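Local atomic coordinates of annexin A8 (Homo sapiens, PDB entry 1W3W), a protein that binds calcium and acidic phospholipids and acts as an anticoagulant, indirectly inhibiting the thromboplastin-specific complex of the blood coagulation cascade. Residues Phe21-Tyr31 with Gln58-Phe67; Glu41-Lys50 with Asp314-Leu322. All coordinates share one frame; numbering follows the deposited sequence.

Contact 1 (Phe21-Tyr31 with Gln58-Phe67); sequences FNPDPDAETLY and QIAKSFKAQF
The rings of Y31 and F67 form an offset stack, their centroids 3.9 Å apart and their planes 9° from parallel. CB of Y31 lies over a face of F67 in a CH-pi contact, and with CG trans to the backbone N (chi1 178°) the ring continues over the same face; CB of Q66 lies over the opposite face, sandwiching F67. Without the tyrosine ring, as with an alanine here, F67 would probably lose its stacking partner and be freer to turn. One turn back, A27 is a knob in a hole made by I59, S62, F63 and Q66; its CB, 4.1 Å from CB of F63, is small enough to let helix segments 24-31 and 58-67 approach to 8.3 Å between axes, crossing at -67°. OG of S62 donates to OD1 of D24 at 2.6 Å, on the anti side and tilted out of the carboxylate plane, and accepts from NE2 of Q66 at 2.8 Å, a chain tying the first turn of one helix to the other. N22 caps that turn, its OD1 taking the N-H of D24. Back toward the segment starts, CD1 of I59 packs 3.6 Å from CB of D26, whose carboxylate forms a salt bridge with R51. L71 of helix 71-78 touches L30, I59 and F63, while V47 and L48 of helix 41-48 lie against L30, within the first annexin repeat.

Contact 2 (Glu41-Lys50 with Asp314-Leu322); sequences EQAIIDVLTK and DYKNALLSL
Annexin repeats 1 and 4 meet here, through segments 41-48 and 314-322, two helices that run nearly parallel at 19° with their axes 9.9 Å apart. I45 is the knob, set among D314, N317, A318 and S321. Its CG1 branch meets CB of A318 at 4.1 Å, where a methyl leaves room for the larger side chain, and CD1 comes up against the backbone O of D314. An annexin's four repeats are each bundles of helices, and this pairing brings first and last together although over 260 residues separate the segments; F83 packs on I45 and L86 on A318, both from helix 81-91. At the C-terminal end of helix 41-48 the contact turns polar. OG of S321 donates to OG1 of T49 at 2.6 Å, and OG1 in turn donates to O of I45 at 2.7 Å. With OG1 between the backbone N and the carbonyl carbon (chi1 67°), T49 can make both bonds while CG2 packs 4.1 Å from CG of L322. Long K50 bends at chi2, and NZ donates a hydrogen bond to O of S321 at 3.1 Å. At the other end OE2 of E41 and OD2 of D314 lie 4.1 Å apart, like charges that would probably repel.

Contacts 1 and 2 have their centres about 17 Å apart, on the same side of the chain's centre, and helix 41-48, part of contact 2, packs against helix 24-34 of contact 1. In chain order helix 24-34 comes first, then 41-48, then 53-67, with 313-323 near the C-terminus, so the segments of the two contacts alternate. Contact 1 lies inside repeat 1; contact 2 takes that repeat's second helix across to repeat 4. V47 packs on D26 and T29, and I44 on L30, so helix 41-48 presents one side to the first helix and another to repeat 4. The internal packing of repeat 1 is thus continuous with its junction to repeat 4. Both contacts lie away from the calcium site.

Contact 1 (Phe21-Tyr31 with Gln58-Phe67)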
loop_
_atom_site.group_PDB
_atom_site.type_symbol
_atom_site.label_atom_id
_atom_site.label_comp_id
_atom_site.label_asym_id
_atom_site.label_seq_id
_atom_site.Cartn_x
_atom_site.Cartn_y
_atom_site.Cartn_z
ATOM N N PHE A 21 -7.197 -16.482 23.098
ATOM C CA PHE A 21 -6.809 -15.138 23.541
ATOM C C PHE A 21 -7.861 -14.400 24.379
ATOM O O PHE A 21 -9.004 -14.213 23.944
ATOM C CB PHE A 21 -6.450 -14.306 22.299
ATOM C CG PHE A 21 -5.999 -12.916 22.609
ATOM C CD1 PHE A 21 -4.823 -12.698 23.311
ATOM C CD2 PHE A 21 -6.761 -11.825 22.221
ATOM C CE1 PHE A 21 -4.412 -11.405 23.602
ATOM C CE2 PHE A 21 -6.359 -10.546 22.510
ATOM C CZ PHE A 21 -5.187 -10.336 23.203
ATOM N N ASN A 22 -7.453 -13.976 25.571
ATOM C CA ASN A 22 -8.261 -13.109 26.434
ATOM C C ASN A 22 -7.754 -11.671 26.279
ATOM O O ASN A 22 -6.649 -11.372 26.726
ATOM C CB ASN A 22 -8.141 -13.569 27.902
ATOM C CG ASN A 22 -8.863 -12.646 28.890
ATOM O OD1 ASN A 22 -9.685 -11.807 28.511
ATOM N ND2 ASN A 22 -8.568 -12.826 30.186
ATOM N N PRO A 23 -8.541 -10.786 25.662
ATOM C CA PRO A 23 -8.126 -9.382 25.467
ATOM C C PRO A 23 -8.211 -8.462 26.697
ATOM O O PRO A 23 -7.699 -7.342 26.632
ATOM C CB PRO A 23 -9.122 -8.884 24.422
ATOM C CG PRO A 23 -10.333 -9.665 24.691
ATOM C CD PRO A 23 -9.871 -11.037 25.072
ATOM N N ASP A 24 -8.866 -8.901 27.771
ATOM C CA ASP A 24 -9.180 -8.027 28.899
ATOM C C ASP A 24 -7.957 -7.435 29.599
ATOM O O ASP A 24 -7.936 -6.245 29.854
ATOM C CB ASP A 24 -10.090 -8.748 29.918
ATOM C CG ASP A 24 -11.505 -8.980 29.396
ATOM O OD1 ASP A 24 -11.891 -8.449 28.324
ATOM O OD2 ASP A 24 -12.316 -9.686 30.015
ATOM N N PRO A 25 -6.939 -8.231 29.923
ATOM C CA PRO A 25 -5.725 -7.681 30.545
ATOM C C PRO A 25 -5.017 -6.636 29.693
ATOM O O PRO A 25 -4.570 -5.636 30.219
ATOM C CB PRO A 25 -4.815 -8.906 30.714
ATOM C CG PRO A 25 -5.722 -10.090 30.654
ATOM C CD PRO A 25 -6.877 -9.698 29.788
ATOM N N ASP A 26 -4.921 -6.872 28.388
ATOM C CA ASP A 26 -4.323 -5.890 27.484
ATOM C C ASP A 26 -5.109 -4.566 27.494
ATOM O O ASP A 26 -4.521 -3.493 27.500
ATOM C CB ASP A 26 -4.252 -6.446 26.063
ATOM C CG ASP A 26 -3.111 -7.442 25.871
ATOM O OD1 ASP A 26 -3.203 -8.274 24.952
ATOM O OD2 ASP A 26 -2.086 -7.467 26.574
ATOM N N ALA A 27 -6.428 -4.653 27.480
ATOM C CA ALA A 27 -7.270 -3.459 27.556
ATOM C C ALA A 27 -6.977 -2.710 28.841
ATOM O O ALA A 27 -6.856 -1.498 28.845
ATOM C CB ALA A 27 -8.755 -3.839 27.480
ATOM N N GLU A 28 -6.840 -3.444 29.941
ATOM C CA GLU A 28 -6.496 -2.836 31.223
ATOM C C GLU A 28 -5.111 -2.199 31.231
ATOM O O GLU A 28 -4.925 -1.135 31.808
ATOM C CB GLU A 28 -6.600 -3.858 32.358
ATOM C CG GLU A 28 -6.697 -3.202 33.724
ATOM C CD GLU A 28 -6.715 -4.213 34.846
ATOM O OE1 GLU A 28 -5.775 -5.022 34.917
ATOM O OE2 GLU A 28 -7.674 -4.196 35.646
ATOM N N THR A 29 -4.140 -2.826 30.579
ATOM C CA THR A 29 -2.834 -2.218 30.458
ATOM C C THR A 29 -2.913 -0.873 29.739
ATOM O O THR A 29 -2.298 0.089 30.163
ATOM C CB THR A 29 -1.892 -3.147 29.701
ATOM O OG1 THR A 29 -1.704 -4.339 30.454
ATOM C CG2 THR A 29 -0.502 -2.547 29.611
ATOM N N LEU A 30 -3.668 -0.809 28.649
ATOM C CA LEU A 30 -3.794 0.436 27.901
ATOM C C LEU A 30 -4.513 1.517 28.724
ATOM O O LEU A 30 -4.115 2.675 28.713
ATOM C CB LEU A 30 -4.527 0.208 26.591
ATOM C CG LEU A 30 -3.839 -0.696 25.584
ATOM C CD1 LEU A 30 -4.731 -0.926 24.384
ATOM C CD2 LEU A 30 -2.508 -0.105 25.172
ATOM N N TYR A 31 -5.550 1.114 29.449
ATOM C CA TYR A 31 -6.267 2.009 30.343
ATOM C C TYR A 31 -5.319 2.656 31.361
ATOM O O TYR A 31 -5.265 3.873 31.486
ATOM C CB TYR A 31 -7.381 1.235 31.041
ATOM C CG TYR A 31 -8.187 2.039 32.045
ATOM C CD1 TYR A 31 -9.168 2.935 31.625
ATOM C CD2 TYR A 31 -7.974 1.887 33.414
ATOM C CE1 TYR A 31 -9.929 3.664 32.549
ATOM C CE2 TYR A 31 -8.722 2.616 34.348
ATOM C CZ TYR A 31 -9.696 3.498 33.906
ATOM O OH TYR A 31 -10.436 4.218 34.827
ATOM N N GLN A 58 -10.280 -7.089 19.221
ATOM C CA GLN A 58 -10.814 -7.676 20.449
ATOM C C GLN A 58 -10.478 -6.811 21.660
ATOM O O GLN A 58 -11.321 -6.591 22.527
ATOM C CB GLN A 58 -10.265 -9.090 20.653
ATOM C CG GLN A 58 -10.655 -10.071 19.569
ATOM C CD GLN A 58 -9.995 -11.440 19.760
ATOM O OE1 GLN A 58 -9.048 -11.785 19.052
ATOM N NE2 GLN A 58 -10.500 -12.212 20.702
ATOM N N ILE A 59 -9.245 -6.316 21.705
ATOM C CA ILE A 59 -8.813 -5.391 22.747
ATOM C C ILE A 59 -9.673 -4.107 22.735
ATOM O O ILE A 59 -10.106 -3.639 23.782
ATOM C CB ILE A 59 -7.314 -5.069 22.601
ATOM C CG1 ILE A 59 -6.467 -6.308 22.943
ATOM C CG2 ILE A 59 -6.914 -3.948 23.536
ATOM C CD1 ILE A 59 -5.027 -6.188 22.535
ATOM N N ALA A 60 -9.933 -3.568 21.555
ATOM C CA ALA A 60 -10.770 -2.370 21.426
ATOM C C ALA A 60 -12.166 -2.610 21.987
ATOM O O ALA A 60 -12.706 -1.764 22.721
ATOM C CB ALA A 60 -10.846 -1.912 19.967
ATOM N N LYS A 61 -12.742 -3.773 21.684
ATOM C CA LYS A 61 -14.083 -4.113 22.176
ATOM C C LYS A 61 -14.115 -4.261 23.697
ATOM O O LYS A 61 -15.028 -3.762 24.364
ATOM C CB LYS A 61 -14.590 -5.395 21.520
ATOM C CG LYS A 61 -16.060 -5.676 21.808
ATOM C CD LYS A 61 -16.651 -6.709 20.841
ATOM C CE LYS A 61 -17.615 -7.685 21.531
ATOM N NZ LYS A 61 -18.928 -7.791 20.815
ATOM N N SER A 62 -13.116 -4.942 24.241
ATOM C CA SER A 62 -12.984 -5.104 25.679
ATOM C C SER A 62 -12.773 -3.765 26.377
ATOM O O SER A 62 -13.313 -3.544 27.447
ATOM C CB SER A 62 -11.827 -6.056 26.025
ATOM O OG SER A 62 -11.577 -6.073 27.420
ATOM N N PHE A 63 -11.996 -2.885 25.759
ATOM C CA PHE A 63 -11.702 -1.571 26.309
ATOM C C PHE A 63 -12.985 -0.744 26.427
ATOM O O PHE A 63 -13.182 -0.071 27.429
ATOM C CB PHE A 63 -10.677 -0.858 25.428
ATOM C CG PHE A 63 -10.182 0.449 25.982
ATOM C CD1 PHE A 63 -10.870 1.641 25.731
ATOM C CD2 PHE A 63 -9.002 0.502 26.714
ATOM C CE1 PHE A 63 -10.395 2.854 26.229
ATOM C CE2 PHE A 63 -8.521 1.713 27.206
ATOM C CZ PHE A 63 -9.219 2.888 26.967
ATOM N N LYS A 64 -13.850 -0.808 25.419
ATOM C CA LYS A 64 -15.085 -0.032 25.421
ATOM C C LYS A 64 -16.113 -0.593 26.414
ATOM O O LYS A 64 -16.830 0.171 27.076
ATOM C CB LYS A 64 -15.691 0.032 24.023
ATOM C CG LYS A 64 -16.742 1.153 23.860
ATOM C CD LYS A 64 -17.399 1.129 22.476
ATOM C CE LYS A 64 -16.380 1.310 21.337
ATOM N NZ LYS A 64 -16.971 1.853 20.068
ATOM N N ALA A 65 -16.189 -1.915 26.509
ATOM C CA ALA A 65 -17.089 -2.561 27.451
ATOM C C ALA A 65 -16.707 -2.254 28.901
ATOM O O ALA A 65 -17.586 -1.979 29.728
ATOM C CB ALA A 65 -17.109 -4.075 27.215
ATOM N N GLN A 66 -15.405 -2.284 29.199
ATOM C CA GLN A 66 -14.894 -2.096 30.567
ATOM C C GLN A 66 -14.823 -0.630 31.008
ATOM O O GLN A 66 -15.080 -0.322 32.164
ATOM C CB GLN A 66 -13.485 -2.676 30.706
ATOM C CG GLN A 66 -13.373 -4.196 30.662
ATOM C CD GLN A 66 -11.969 -4.653 31.032
ATOM O OE1 GLN A 66 -11.584 -4.555 32.189
ATOM N NE2 GLN A 66 -11.191 -5.107 30.044
ATOM N N PHE A 67 -14.459 0.261 30.092
ATOM C CA PHE A 67 -14.090 1.632 30.453
ATOM C C PHE A 67 -14.954 2.698 29.784
ATOM O O PHE A 67 -14.801 3.871 30.069
ATOM C CB PHE A 67 -12.595 1.860 30.172
ATOM C CG PHE A 67 -11.708 0.815 30.812
ATOM C CD1 PHE A 67 -11.709 0.652 32.195
ATOM C CD2 PHE A 67 -10.918 -0.033 30.036
ATOM C CE1 PHE A 67 -10.930 -0.314 32.797
ATOM C CE2 PHE A 67 -10.138 -1.009 30.628
ATOM C CZ PHE A 67 -10.141 -1.154 32.010
#

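Contact 2 (Glu41-Lys50 with Asp314-Leu322)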
loop_
_atom_site.group_PDB
_atom_site.type_symbol
_atom_site.label_atom_id
_atom_site.label_comp_id
_atom_site.label_asym_id
_atom_site.label_seq_id
_atom_site.Cartn_x
_atom_site.Cartn_y
_atom_site.Cartn_z
ATOM N N GLU A 41 3.927 5.613 27.123
ATOM C CA GLU A 41 3.938 5.294 25.701
ATOM C C GLU A 41 4.520 3.920 25.423
ATOM O O GLU A 41 4.116 3.257 24.488
ATOM C CB GLU A 41 4.726 6.343 24.921
ATOM C CG GLU A 41 4.029 7.691 24.835
ATOM C CD GLU A 41 4.490 8.684 25.896
ATOM O OE1 GLU A 41 4.030 9.844 25.840
ATOM O OE2 GLU A 41 5.309 8.323 26.770
ATOM N N GLN A 42 5.479 3.502 26.235
ATOM C CA GLN A 42 6.123 2.220 26.045
ATOM C C GLN A 42 5.143 1.075 26.243
ATOM O O GLN A 42 5.188 0.101 25.504
ATOM C CB GLN A 42 7.318 2.066 27.001
ATOM C CG GLN A 42 8.146 0.812 26.744
ATOM C CD GLN A 42 8.741 0.785 25.348
ATOM O OE1 GLN A 42 8.581 -0.194 24.612
ATOM N NE2 GLN A 42 9.402 1.856 24.973
ATOM N N ALA A 43 4.257 1.188 27.233
ATOM C CA ALA A 43 3.250 0.169 27.478
ATOM C C ALA A 43 2.272 0.079 26.307
ATOM O O ALA A 43 1.769 -0.993 26.014
ATOM C CB ALA A 43 2.495 0.451 28.766
ATOM N N ILE A 44 2.008 1.207 25.649
ATOM C CA ILE A 44 1.160 1.218 24.466
ATOM C C ILE A 44 1.864 0.478 23.309
ATOM O O ILE A 44 1.242 -0.340 22.651
ATOM C CB ILE A 44 0.756 2.671 24.082
ATOM C CG1 ILE A 44 -0.193 3.239 25.153
ATOM C CG2 ILE A 44 0.077 2.711 22.726
ATOM C CD1 ILE A 44 -0.333 4.734 25.126
ATOM N N ILE A 45 3.153 0.748 23.110
ATOM C CA ILE A 45 3.974 0.032 22.122
ATOM C C ILE A 45 3.979 -1.469 22.408
ATOM O O ILE A 45 3.752 -2.270 21.517
ATOM C CB ILE A 45 5.426 0.584 22.105
ATOM C CG1 ILE A 45 5.456 2.019 21.595
ATOM C CG2 ILE A 45 6.367 -0.301 21.238
ATOM C CD1 ILE A 45 6.811 2.685 21.784
ATOM N N ASP A 46 4.189 -1.843 23.664
ATOM C CA ASP A 46 4.354 -3.245 24.044
ATOM C C ASP A 46 3.103 -4.063 23.830
ATOM O O ASP A 46 3.201 -5.242 23.586
ATOM C CB ASP A 46 4.781 -3.378 25.506
ATOM C CG ASP A 46 6.227 -2.971 25.731
ATOM O OD1 ASP A 46 6.947 -2.674 24.753
ATOM O OD2 ASP A 46 6.718 -2.905 26.865
ATOM N N VAL A 47 1.927 -3.449 23.916
ATOM C CA VAL A 47 0.691 -4.167 23.639
ATOM C C VAL A 47 0.372 -4.136 22.133
ATOM O O VAL A 47 0.226 -5.184 21.490
ATOM C CB VAL A 47 -0.490 -3.586 24.455
ATOM C CG1 VAL A 47 -1.819 -4.190 24.012
ATOM C CG2 VAL A 47 -0.284 -3.819 25.952
ATOM N N LEU A 48 0.261 -2.946 21.558
ATOM C CA LEU A 48 -0.315 -2.839 20.222
ATOM C C LEU A 48 0.585 -3.333 19.093
ATOM O O LEU A 48 0.059 -3.835 18.102
ATOM C CB LEU A 48 -0.811 -1.422 19.953
ATOM C CG LEU A 48 -1.913 -1.018 20.929
ATOM C CD1 LEU A 48 -2.315 0.411 20.684
ATOM C CD2 LEU A 48 -3.118 -1.958 20.820
ATOM N N THR A 49 1.906 -3.199 19.213
ATOM C CA THR A 49 2.815 -3.749 18.183
ATOM C C THR A 49 3.155 -5.219 18.348
ATOM O O THR A 49 3.772 -5.785 17.459
ATOM C CB THR A 49 4.145 -2.977 18.081
ATOM O OG1 THR A 49 4.923 -3.170 19.277
ATOM C CG2 THR A 49 3.913 -1.489 17.947
ATOM N N LYS A 50 2.789 -5.834 19.471
ATOM C CA LYS A 50 3.042 -7.252 19.692
ATOM C C LYS A 50 1.792 -8.120 19.586
ATOM O O LYS A 50 1.878 -9.322 19.771
ATOM C CB LYS A 50 3.704 -7.472 21.064
ATOM C CG LYS A 50 5.115 -6.888 21.186
ATOM C CD LYS A 50 6.071 -7.518 20.180
ATOM C CE LYS A 50 7.490 -6.928 20.251
ATOM N NZ LYS A 50 8.143 -6.976 18.900
ATOM N N ASP A 314 9.520 7.689 20.265
ATOM C CA ASP A 314 8.547 6.611 20.403
ATOM C C ASP A 314 8.082 6.074 19.037
ATOM O O ASP A 314 7.803 4.898 18.900
ATOM C CB ASP A 314 7.364 7.101 21.224
ATOM C CG ASP A 314 7.748 7.406 22.662
ATOM O OD1 ASP A 314 8.454 6.592 23.291
ATOM O OD2 ASP A 314 7.394 8.440 23.231
ATOM N N TYR A 315 7.997 6.954 18.048
ATOM C CA TYR A 315 7.671 6.578 16.679
ATOM C C TYR A 315 8.660 5.542 16.158
ATOM O O TYR A 315 8.268 4.469 15.723
ATOM C CB TYR A 315 7.704 7.839 15.829
ATOM C CG TYR A 315 7.520 7.690 14.353
ATOM C CD1 TYR A 315 6.458 6.963 13.818
ATOM C CD2 TYR A 315 8.381 8.349 13.476
ATOM C CE1 TYR A 315 6.292 6.857 12.445
ATOM C CE2 TYR A 315 8.212 8.264 12.117
ATOM C CZ TYR A 315 7.169 7.514 11.599
ATOM O OH TYR A 315 7.029 7.472 10.236
ATOM N N LYS A 316 9.946 5.857 16.242
ATOM C CA LYS A 316 11.002 4.923 15.863
ATOM C C LYS A 316 10.895 3.591 16.578
ATOM O O LYS A 316 11.005 2.543 15.957
ATOM C CB LYS A 316 12.373 5.523 16.162
ATOM C CG LYS A 316 13.536 4.660 15.733
ATOM C CD LYS A 316 14.547 4.509 16.834
ATOM C CE LYS A 316 15.212 5.829 17.157
ATOM N NZ LYS A 316 16.458 5.627 17.947
ATOM N N ASN A 317 10.689 3.626 17.885
ATOM C CA ASN A 317 10.689 2.400 18.657
ATOM C C ASN A 317 9.489 1.529 18.341
ATOM O O ASN A 317 9.599 0.309 18.329
ATOM C CB ASN A 317 10.789 2.699 20.145
ATOM C CG ASN A 317 12.169 3.206 20.535
ATOM O OD1 ASN A 317 13.188 2.809 19.945
ATOM N ND2 ASN A 317 12.212 4.101 21.516
ATOM N N ALA A 318 8.356 2.158 18.049
ATOM C CA ALA A 318 7.175 1.439 17.624
ATOM C C ALA A 318 7.404 0.807 16.245
ATOM O O ALA A 318 7.023 -0.330 16.024
ATOM C CB ALA A 318 5.965 2.373 17.589
ATOM N N LEU A 319 8.008 1.537 15.314
ATOM C CA LEU A 319 8.274 0.979 13.979
ATOM C C LEU A 319 9.184 -0.234 14.074
ATOM O O LEU A 319 8.932 -1.259 13.431
ATOM C CB LEU A 319 8.897 2.009 13.046
ATOM C CG LEU A 319 7.967 3.054 12.431
ATOM C CD1 LEU A 319 8.776 4.094 11.731
ATOM C CD2 LEU A 319 7.000 2.416 11.461
ATOM N N LEU A 320 10.230 -0.127 14.891
ATOM C CA LEU A 320 11.190 -1.219 15.039
ATOM C C LEU A 320 10.562 -2.426 15.721
ATOM O O LEU A 320 10.893 -3.543 15.388
ATOM C CB LEU A 320 12.445 -0.739 15.802
ATOM C CG LEU A 320 13.323 0.291 15.081
ATOM C CD1 LEU A 320 14.466 0.795 16.000
ATOM C CD2 LEU A 320 13.918 -0.305 13.813
ATOM N N SER A 321 9.640 -2.201 16.657
ATOM C CA SER A 321 8.926 -3.289 17.331
ATOM C C SER A 321 8.084 -4.073 16.321
ATOM O O SER A 321 8.054 -5.302 16.350
ATOM C CB SER A 321 8.069 -2.737 18.466
ATOM O OG SER A 321 7.451 -3.767 19.212
ATOM N N LEU A 322 7.445 -3.353 15.396
ATOM C CA LEU A 322 6.634 -3.957 14.338
ATOM C C LEU A 322 7.469 -4.746 13.349
ATOM O O LEU A 322 7.112 -5.850 12.969
ATOM C CB LEU A 322 5.906 -2.864 13.549
ATOM C CG LEU A 322 4.545 -2.426 14.045
ATOM C CD1 LEU A 322 4.113 -1.224 13.222
ATOM C CD2 LEU A 322 3.529 -3.563 13.941
#